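Local coordinates for protein chitinase (Paenibacillus sp. FPU-7, PDB 5GZT) that probably hydrolyses internal beta-1,4 linkages between N-acetylglucosamine units of chitin and chitodextrins, as a multidomain enzyme with two glycosyl hydrolase family 18 regions, at residues Q276-W289 with N615-Q627. Numbering follows the deposited sequence.
Sequences QGKIVSYIPAWVDW and NNLAGFMYWEYSQ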
ATOM      1  N   GLN B 276       2.365   1.641  10.611  1.00 34.95           N
ATOM      2  CA  GLN B 276       1.742   2.513   9.614  1.00 38.35           C
ATOM      3  C   GLN B 276       2.547   2.469   8.288  1.00 32.89           C
ATOM      4  O   GLN B 276       3.673   2.002   8.234  1.00 33.06           O
ATOM      5  CB  GLN B 276       1.680   3.961  10.127  1.00 31.50           C
ATOM      6  CG  GLN B 276       0.705   4.221  11.253  1.00 31.03           C
ATOM      7  CD  GLN B 276       0.758   5.694  11.712  1.00 31.44           C
ATOM      8  OE1 GLN B 276       1.268   6.570  11.001  1.00 27.11           O
ATOM      9  NE2 GLN B 276       0.227   5.971  12.899  1.00 31.88           N
ATOM     10  N   GLY B 277       1.957   3.004   7.227  1.00 33.88           N
ATOM     11  CA  GLY B 277       2.667   3.188   5.965  1.00 26.69           C
ATOM     12  C   GLY B 277       2.387   2.170   4.866  1.00 24.09           C
ATOM     13  O   GLY B 277       3.073   2.146   3.842  1.00 26.78           O
ATOM     14  N   LYS B 278       1.347   1.398   4.983  1.00 21.61           N
ATOM     15  CA  LYS B 278       1.056   0.471   3.894  1.00 25.17           C
ATOM     16  C   LYS B 278       0.513   1.227   2.657  1.00 26.33           C
ATOM     17  O   LYS B 278      -0.265   2.204   2.783  1.00 25.47           O
ATOM     18  CB  LYS B 278       0.013  -0.559   4.297  1.00 25.88           C
ATOM     19  CG  LYS B 278       0.487  -1.653   5.230  1.00 28.80           C
ATOM     20  CD  LYS B 278      -0.577  -2.766   5.271  1.00 29.24           C
ATOM     21  CE  LYS B 278      -1.825  -2.434   6.059  1.00 29.08           C
ATOM     22  NZ  LYS B 278      -1.462  -2.696   7.495  1.00 33.15           N
ATOM     23  N   ILE B 279       0.912   0.760   1.482  1.00 28.00           N
ATOM     24  CA  ILE B 279       0.342   1.247   0.207  1.00 26.23           C
ATOM     25  C   ILE B 279      -0.111   0.054  -0.554  1.00 24.71           C
ATOM     26  O   ILE B 279       0.699  -0.745  -0.956  1.00 27.91           O
ATOM     27  CB  ILE B 279       1.316   2.077  -0.593  1.00 27.20           C
ATOM     28  CG1 ILE B 279       1.747   3.324   0.216  1.00 28.08           C
ATOM     29  CG2 ILE B 279       0.621   2.503  -1.887  1.00 28.54           C
ATOM     30  CD1 ILE B 279       2.928   4.041  -0.400  1.00 28.28           C
ATOM     31  N   VAL B 280      -1.419  -0.142  -0.609  1.00 25.83           N
ATOM     32  CA  VAL B 280      -2.027  -1.247  -1.306  1.00 26.61           C
ATOM     33  C   VAL B 280      -2.402  -0.816  -2.736  1.00 25.27           C
ATOM     34  O   VAL B 280      -3.311  -0.031  -2.919  1.00 25.72           O
ATOM     35  CB  VAL B 280      -3.275  -1.736  -0.594  1.00 25.71           C
ATOM     36  CG1 VAL B 280      -4.037  -2.739  -1.451  1.00 25.05           C
ATOM     37  CG2 VAL B 280      -2.853  -2.416   0.714  1.00 30.18           C
ATOM     38  N   SER B 281      -1.638  -1.305  -3.692  1.00 26.16           N
ATOM     39  CA  SER B 281      -1.874  -1.103  -5.127  1.00 26.26           C
ATOM     40  C   SER B 281      -2.675  -2.243  -5.761  1.00 23.92           C
ATOM     41  O   SER B 281      -2.176  -3.346  -5.866  1.00 25.68           O
ATOM     42  CB  SER B 281      -0.531  -0.893  -5.841  1.00 27.16           C
ATOM     43  OG  SER B 281      -0.671  -0.891  -7.276  1.00 24.82           O
ATOM     44  N   TYR B 282      -3.925  -1.996  -6.131  1.00 23.56           N
ATOM     45  CA  TYR B 282      -4.746  -2.967  -6.865  1.00 26.07           C
ATOM     46  C   TYR B 282      -4.219  -2.975  -8.282  1.00 29.69           C
ATOM     47  O   TYR B 282      -3.953  -1.903  -8.841  1.00 27.26           O
ATOM     48  CB  TYR B 282      -6.237  -2.615  -6.915  1.00 27.92           C
ATOM     49  CG  TYR B 282      -7.058  -3.139  -5.759  1.00 31.48           C
ATOM     50  CD1 TYR B 282      -7.178  -2.414  -4.578  1.00 31.36           C
ATOM     51  CD2 TYR B 282      -7.728  -4.337  -5.829  1.00 27.81           C
ATOM     52  CE1 TYR B 282      -7.963  -2.877  -3.520  1.00 31.28           C
ATOM     53  CE2 TYR B 282      -8.490  -4.797  -4.757  1.00 30.03           C
ATOM     54  CZ  TYR B 282      -8.606  -4.070  -3.593  1.00 28.22           C
ATOM     55  OH  TYR B 282      -9.393  -4.487  -2.529  1.00 25.52           O
ATOM     56  N   ILE B 283      -4.058  -4.175  -8.848  1.00 29.94           N
ATOM     57  CA  ILE B 283      -3.560  -4.382 -10.206  1.00 28.19           C
ATOM     58  C   ILE B 283      -4.544  -5.280 -10.907  1.00 27.80           C
ATOM     59  O   ILE B 283      -4.830  -6.343 -10.415  1.00 27.50           O
ATOM     60  CB  ILE B 283      -2.189  -5.063 -10.188  1.00 32.84           C
ATOM     61  CG1 ILE B 283      -1.104  -4.027  -9.896  1.00 38.91           C
ATOM     62  CG2 ILE B 283      -1.893  -5.747 -11.532  1.00 33.70           C
ATOM     63  CD1 ILE B 283      -0.474  -3.404 -11.138  1.00 38.02           C
ATOM     64  N   PRO B 284      -5.042  -4.876 -12.093  1.00 27.97           N
ATOM     65  CA  PRO B 284      -6.103  -5.594 -12.724  1.00 24.59           C
ATOM     66  C   PRO B 284      -5.584  -6.840 -13.461  1.00 24.51           C
ATOM     67  O   PRO B 284      -4.546  -6.795 -14.121  1.00 28.87           O
ATOM     68  CB  PRO B 284      -6.612  -4.607 -13.779  1.00 25.88           C
ATOM     69  CG  PRO B 284      -5.443  -3.798 -14.112  1.00 28.82           C
ATOM     70  CD  PRO B 284      -4.689  -3.652 -12.827  1.00 27.92           C
ATOM     71  N   ALA B 285      -6.383  -7.874 -13.414  1.00 27.68           N
ATOM     72  CA  ALA B 285      -6.029  -9.162 -13.996  1.00 28.76           C
ATOM     73  C   ALA B 285      -6.117  -9.145 -15.497  1.00 30.34           C
ATOM     74  O   ALA B 285      -5.510  -9.983 -16.151  1.00 31.26           O
ATOM     75  CB  ALA B 285      -6.946 -10.243 -13.446  1.00 27.09           C
ATOM     76  N   TRP B 286      -6.822  -8.168 -16.030  1.00 27.70           N
ATOM     77  CA  TRP B 286      -7.208  -8.140 -17.443  1.00 29.22           C
ATOM     78  C   TRP B 286      -6.233  -7.344 -18.263  1.00 28.03           C
ATOM     79  O   TRP B 286      -6.484  -7.112 -19.411  1.00 28.53           O
ATOM     80  CB  TRP B 286      -8.653  -7.599 -17.610  1.00 28.80           C
ATOM     81  CG  TRP B 286      -9.040  -6.410 -16.765  1.00 31.76           C
ATOM     82  CD1 TRP B 286      -8.808  -5.085 -17.037  1.00 32.30           C
ATOM     83  CD2 TRP B 286      -9.745  -6.432 -15.517  1.00 31.12           C
ATOM     84  NE1 TRP B 286      -9.339  -4.282 -16.028  1.00 27.27           N
ATOM     85  CE2 TRP B 286      -9.859  -5.087 -15.067  1.00 32.20           C
ATOM     86  CE3 TRP B 286     -10.236  -7.460 -14.707  1.00 30.94           C
ATOM     87  CZ2 TRP B 286     -10.524  -4.743 -13.888  1.00 33.48           C
ATOM     88  CZ3 TRP B 286     -10.841  -7.139 -13.525  1.00 35.14           C
ATOM     89  CH2 TRP B 286     -10.997  -5.793 -13.120  1.00 37.41           C
ATOM     90  N   VAL B 287      -5.171  -6.829 -17.663  1.00 27.59           N
ATOM     91  CA  VAL B 287      -4.041  -6.345 -18.433  1.00 29.60           C
ATOM     92  C   VAL B 287      -3.071  -7.522 -18.548  1.00 31.31           C
ATOM     93  O   VAL B 287      -2.884  -8.341 -17.571  1.00 29.55           O
ATOM     94  CB  VAL B 287      -3.390  -5.110 -17.737  1.00 31.60           C
ATOM     95  CG1 VAL B 287      -2.085  -4.669 -18.396  1.00 33.48           C
ATOM     96  CG2 VAL B 287      -4.391  -3.966 -17.699  1.00 29.94           C
ATOM     97  N   ASP B 288      -2.436  -7.594 -19.707  1.00 28.04           N
ATOM     98  CA  ASP B 288      -1.422  -8.604 -19.943  1.00 29.55           C
ATOM     99  C   ASP B 288      -0.130  -8.064 -19.485  1.00 27.51           C
ATOM    100  O   ASP B 288       0.520  -7.309 -20.188  1.00 29.28           O
ATOM    101  CB  ASP B 288      -1.414  -9.020 -21.418  1.00 32.82           C
ATOM    102  CG  ASP B 288      -0.363 -10.069 -21.741  1.00 32.25           C
ATOM    103  OD1 ASP B 288       0.645 -10.268 -21.005  1.00 31.60           O
ATOM    104  OD2 ASP B 288      -0.580 -10.687 -22.760  1.00 35.60           O
ATOM    105  N   TRP B 289       0.240  -8.406 -18.245  1.00 28.99           N
ATOM    106  CA  TRP B 289       1.360  -7.768 -17.625  1.00 28.84           C
ATOM    107  C   TRP B 289       2.665  -8.139 -18.253  1.00 34.34           C
ATOM    108  O   TRP B 289       3.606  -7.345 -18.177  1.00 30.06           O
ATOM    109  CB  TRP B 289       1.373  -7.961 -16.097  1.00 30.71           C
ATOM    110  CG  TRP B 289       0.309  -7.119 -15.530  1.00 28.73           C
ATOM    111  CD1 TRP B 289      -0.875  -7.517 -15.030  1.00 30.57           C
ATOM    112  CD2 TRP B 289       0.302  -5.699 -15.506  1.00 27.95           C
ATOM    113  NE1 TRP B 289      -1.637  -6.435 -14.701  1.00 28.89           N
ATOM    114  CE2 TRP B 289      -0.930  -5.298 -14.972  1.00 25.57           C
ATOM    115  CE3 TRP B 289       1.235  -4.721 -15.886  1.00 29.85           C
ATOM    116  CZ2 TRP B 289      -1.279  -3.964 -14.798  1.00 26.33           C
ATOM    117  CZ3 TRP B 289       0.910  -3.387 -15.695  1.00 31.17           C
ATOM    118  CH2 TRP B 289      -0.359  -3.015 -15.150  1.00 27.79           C
ATOM    119  N   ASN B 615      -4.508  10.884  11.289  1.00 23.89           N
ATOM    120  CA  ASN B 615      -5.364  10.007  12.112  1.00 26.24           C
ATOM    121  C   ASN B 615      -4.759   8.659  12.450  1.00 25.95           C
ATOM    122  O   ASN B 615      -5.475   7.764  12.851  1.00 29.67           O
ATOM    123  CB  ASN B 615      -6.669   9.859  11.460  1.00 25.83           C
ATOM    124  CG  ASN B 615      -7.367  11.141  11.388  1.00 28.77           C
ATOM    125  OD1 ASN B 615      -7.985  11.517  12.349  1.00 31.23           O
ATOM    126  ND2 ASN B 615      -7.243  11.871  10.263  1.00 27.98           N
ATOM    127  N   ASN B 616      -3.461   8.512  12.219  1.00 22.33           N
ATOM    128  CA  ASN B 616      -2.750   7.297  12.450  1.00 30.40           C
ATOM    129  C   ASN B 616      -3.478   6.082  11.885  1.00 31.78           C
ATOM    130  O   ASN B 616      -3.612   5.046  12.535  1.00 26.54           O
ATOM    131  CB  ASN B 616      -2.400   7.172  13.945  1.00 29.17           C
ATOM    132  CG  ASN B 616      -1.476   8.260  14.358  1.00 29.20           C
ATOM    133  OD1 ASN B 616      -0.316   8.356  13.934  1.00 35.50           O
ATOM    134  ND2 ASN B 616      -1.988   9.118  15.146  1.00 33.63           N
ATOM    135  N   LEU B 617      -3.832   6.207  10.599  1.00 28.82           N
ATOM    136  CA  LEU B 617      -4.445   5.091   9.865  1.00 24.56           C
ATOM    137  C   LEU B 617      -3.383   4.190   9.297  1.00 22.44           C
ATOM    138  O   LEU B 617      -2.171   4.455   9.353  1.00 24.60           O
ATOM    139  CB  LEU B 617      -5.447   5.663   8.825  1.00 23.57           C
ATOM    140  CG  LEU B 617      -6.445   6.636   9.397  1.00 23.65           C
ATOM    141  CD1 LEU B 617      -7.370   7.289   8.369  1.00 24.40           C
ATOM    142  CD2 LEU B 617      -7.310   5.936  10.406  1.00 27.25           C
ATOM    143  N   ALA B 618      -3.835   3.055   8.797  1.00 25.79           N
ATOM    144  CA  ALA B 618      -2.946   1.958   8.336  1.00 25.93           C
ATOM    145  C   ALA B 618      -2.162   2.286   7.053  1.00 25.89           C
ATOM    146  O   ALA B 618      -1.027   1.762   6.790  1.00 22.35           O
ATOM    147  CB  ALA B 618      -3.806   0.692   8.152  1.00 26.38           C
ATOM    148  N   GLY B 619      -2.767   3.154   6.241  1.00 22.18           N
ATOM    149  CA  GLY B 619      -2.162   3.526   4.986  1.00 20.54           C
ATOM    150  C   GLY B 619      -3.182   3.901   3.902  1.00 22.91           C
ATOM    151  O   GLY B 619      -4.372   4.205   4.210  1.00 22.60           O
ATOM    152  N   PHE B 620      -2.702   3.824   2.646  1.00 21.65           N
ATOM    153  CA  PHE B 620      -3.362   4.303   1.467  1.00 19.95           C
ATOM    154  C   PHE B 620      -3.587   3.149   0.505  1.00 19.92           C
ATOM    155  O   PHE B 620      -2.643   2.484   0.068  1.00 18.53           O
ATOM    156  CB  PHE B 620      -2.472   5.387   0.825  1.00 20.72           C
ATOM    157  CG  PHE B 620      -3.229   6.405  -0.063  1.00 20.73           C
ATOM    158  CD1 PHE B 620      -4.147   5.997  -1.059  1.00 20.69           C
ATOM    159  CD2 PHE B 620      -2.929   7.753  -0.010  1.00 20.76           C
ATOM    160  CE1 PHE B 620      -4.808   6.927  -1.858  1.00 18.24           C
ATOM    161  CE2 PHE B 620      -3.589   8.659  -0.821  1.00 19.25           C
ATOM    162  CZ  PHE B 620      -4.518   8.230  -1.754  1.00 17.52           C
ATOM    163  N   MET B 621      -4.842   2.893   0.154  1.00 20.58           N
ATOM    164  CA  MET B 621      -5.186   1.862  -0.865  1.00 21.65           C
ATOM    165  C   MET B 621      -5.701   2.594  -2.130  1.00 21.82           C
ATOM    166  O   MET B 621      -6.358   3.617  -1.988  1.00 18.16           O
ATOM    167  CB  MET B 621      -6.318   0.952  -0.368  1.00 21.64           C
ATOM    168  CG  MET B 621      -6.864   0.006  -1.425  1.00 22.87           C
ATOM    169  SD  MET B 621      -8.186   0.636  -2.438  1.00 23.53           S
ATOM    170  CE  MET B 621      -9.623   0.498  -1.355  1.00 21.22           C
ATOM    171  N   TYR B 622      -5.434   2.070  -3.324  1.00 20.40           N
ATOM    172  CA  TYR B 622      -6.008   2.658  -4.535  1.00 20.79           C
ATOM    173  C   TYR B 622      -6.352   1.679  -5.645  1.00 20.73           C
ATOM    174  O   TYR B 622      -5.672   0.672  -5.803  1.00 21.02           O
ATOM    175  CB  TYR B 622      -5.070   3.743  -5.047  1.00 21.44           C
ATOM    176  CG  TYR B 622      -3.603   3.370  -5.287  1.00 20.34           C
ATOM    177  CD1 TYR B 622      -3.193   2.593  -6.380  1.00 23.69           C
ATOM    178  CD2 TYR B 622      -2.637   3.830  -4.464  1.00 20.95           C
ATOM    179  CE1 TYR B 622      -1.802   2.276  -6.593  1.00 20.09           C
ATOM    180  CE2 TYR B 622      -1.295   3.604  -4.696  1.00 21.49           C
ATOM    181  CZ  TYR B 622      -0.871   2.803  -5.765  1.00 21.26           C
ATOM    182  OH  TYR B 622       0.529   2.628  -5.895  1.00 21.03           O
ATOM    183  N   TRP B 623      -7.450   1.994  -6.345  1.00 19.14           N
ATOM    184  CA  TRP B 623      -7.949   1.289  -7.487  1.00 20.62           C
ATOM    185  C   TRP B 623      -7.808   2.212  -8.685  1.00 20.74           C
ATOM    186  O   TRP B 623      -8.401   3.300  -8.650  1.00 17.95           O
ATOM    187  CB  TRP B 623      -9.448   1.049  -7.331  1.00 20.00           C
ATOM    188  CG  TRP B 623     -10.003   0.366  -8.530  1.00 23.05           C
ATOM    189  CD1 TRP B 623     -10.554   0.942  -9.642  1.00 23.96           C
ATOM    190  CD2 TRP B 623     -10.039  -1.026  -8.744  1.00 21.87           C
ATOM    191  NE1 TRP B 623     -10.917  -0.012 -10.532  1.00 24.72           N
ATOM    192  CE2 TRP B 623     -10.603  -1.236 -10.027  1.00 25.63           C
ATOM    193  CE3 TRP B 623      -9.656  -2.119  -7.998  1.00 21.15           C
ATOM    194  CZ2 TRP B 623     -10.759  -2.504 -10.575  1.00 26.33           C
ATOM    195  CZ3 TRP B 623      -9.818  -3.415  -8.563  1.00 24.17           C
ATOM    196  CH2 TRP B 623     -10.395  -3.589  -9.800  1.00 25.53           C
ATOM    197  N   GLU B 624      -7.048   1.867  -9.728  1.00 21.41           N
ATOM    198  CA  GLU B 624      -6.096   0.777  -9.757  1.00 20.01           C
ATOM    199  C   GLU B 624      -4.856   1.260 -10.530  1.00 20.85           C
ATOM    200  O   GLU B 624      -4.914   2.238 -11.296  1.00 16.11           O
ATOM    201  CB  GLU B 624      -6.694  -0.544 -10.320  1.00 20.32           C
ATOM    202  CG  GLU B 624      -7.568  -0.486 -11.589  1.00 21.67           C
ATOM    203  CD  GLU B 624      -6.771  -0.540 -12.878  1.00 20.37           C
ATOM    204  OE1 GLU B 624      -7.407  -0.697 -13.893  1.00 24.88           O
ATOM    205  OE2 GLU B 624      -5.532  -0.371 -12.889  1.00 21.88           O
ATOM    206  N   TYR B 625      -3.739   0.609 -10.249  1.00 19.80           N
ATOM    207  CA  TYR B 625      -2.389   1.115 -10.614  1.00 21.75           C
ATOM    208  C   TYR B 625      -2.262   1.477 -12.081  1.00 20.75           C
ATOM    209  O   TYR B 625      -1.594   2.466 -12.385  1.00 23.08           O
ATOM    210  CB  TYR B 625      -1.316   0.131 -10.193  1.00 19.26           C
ATOM    211  CG  TYR B 625       0.122   0.567 -10.424  1.00 21.10           C
ATOM    212  CD1 TYR B 625       0.819   1.257  -9.472  1.00 19.70           C
ATOM    213  CD2 TYR B 625       0.791   0.264 -11.634  1.00 20.91           C
ATOM    214  CE1 TYR B 625       2.099   1.732  -9.705  1.00 20.00           C
ATOM    215  CE2 TYR B 625       2.114   0.644 -11.824  1.00 20.93           C
ATOM    216  CZ  TYR B 625       2.751   1.385 -10.878  1.00 20.64           C
ATOM    217  OH  TYR B 625       4.058   1.824 -11.043  1.00 22.45           O
ATOM    218  N   SER B 626      -2.911   0.715 -12.962  1.00 21.54           N
ATOM    219  CA  SER B 626      -2.714   0.926 -14.419  1.00 22.88           C
ATOM    220  C   SER B 626      -3.364   2.184 -14.994  1.00 22.08           C
ATOM    221  O   SER B 626      -3.149   2.538 -16.171  1.00 21.31           O
ATOM    222  CB  SER B 626      -3.201  -0.304 -15.206  1.00 22.93           C
ATOM    223  OG  SER B 626      -4.635  -0.415 -15.343  1.00 26.18           O
ATOM    224  N   GLN B 627      -4.213   2.854 -14.202  1.00 22.80           N
ATOM    225  CA  GLN B 627      -4.917   4.067 -14.659  1.00 20.14           C
ATOM    226  C   GLN B 627      -4.142   5.337 -14.464  1.00 19.74           C
ATOM    227  O   GLN B 627      -4.597   6.396 -14.878  1.00 18.87           O
ATOM    228  CB  GLN B 627      -6.237   4.147 -13.873  1.00 20.96           C
ATOM    229  CG  GLN B 627      -7.197   3.009 -14.120  1.00 19.62           C
ATOM    230  CD  GLN B 627      -8.364   2.976 -13.121  1.00 20.89           C
ATOM    231  OE1 GLN B 627      -8.282   3.413 -11.935  1.00 22.83           O
ATOM    232  NE2 GLN B 627      -9.434   2.440 -13.566  1.00 19.28           N
TER
HETATM  233  O   HOH W   1      -1.247   3.353  13.536  1.00 44.50           O
HETATM  234  O   HOH W   2      -0.113   4.738   7.356  1.00 24.02           O
HETATM  235  O   HOH W   3      -0.165  -0.301   8.471  1.00 30.84           O
HETATM  236  O   HOH W   4      -8.318  -1.539 -16.528  1.00 43.50           O
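Tyr-282 and Trp-623 meet where two parallel strands, 278-284 and 619-623, reach their C-terminal ends. CD2 of the tyrosine reaches the indole rim at CZ3 (3.6 Å), the ring planes inclined at 56°. On its other side CE1 lies 3.7 Å from SD of Met-621, a Met-aromatic contact; the thioether turns aside after CG, which brings SD beside the ring. The tyrosine hydroxyl bonds Asp-407 on strand 403-407. Farther out, the side chains of Trp-286 and Trp-623 are set nearly perpendicular, CZ2 to CZ2 4.0 Å. On the opposite sheet face, Tyr-622 has chi1 54°, which folds its ring back over the neighbouring strand: Val-280 O lies over the centre of one face, and CE2 meets Ile-279 CG2 at 3.6 Å. Ser-281 OG is buried against Tyr-625 CB and has no hydrogen-bonding partner in the model. Backbone bonds run in regular parallel register from Lys-278 N to Tyr-282 N; the cis peptide before Glu-624 then breaks it, and Tyr-625 N reaches Tyr-282 O in a nearly straight bond (2.9 Å). Glu-624 OE2 packs on Pro-284 CD and accepts from both N and OG of Ser-626, which fixes the carboxylate, while water 4 links OE1 to Trp-286 NE1. At the other end, Gln-276 NE2 donates to Asn-616 OD1 (2.7 Å), their amide planes 45° apart. Joining the first and last barrel strands in this way closes the TIM barrel of a family 18 glycosidase, with a cis-peptide tryptophan at the end of the last strand, as in related chitinases.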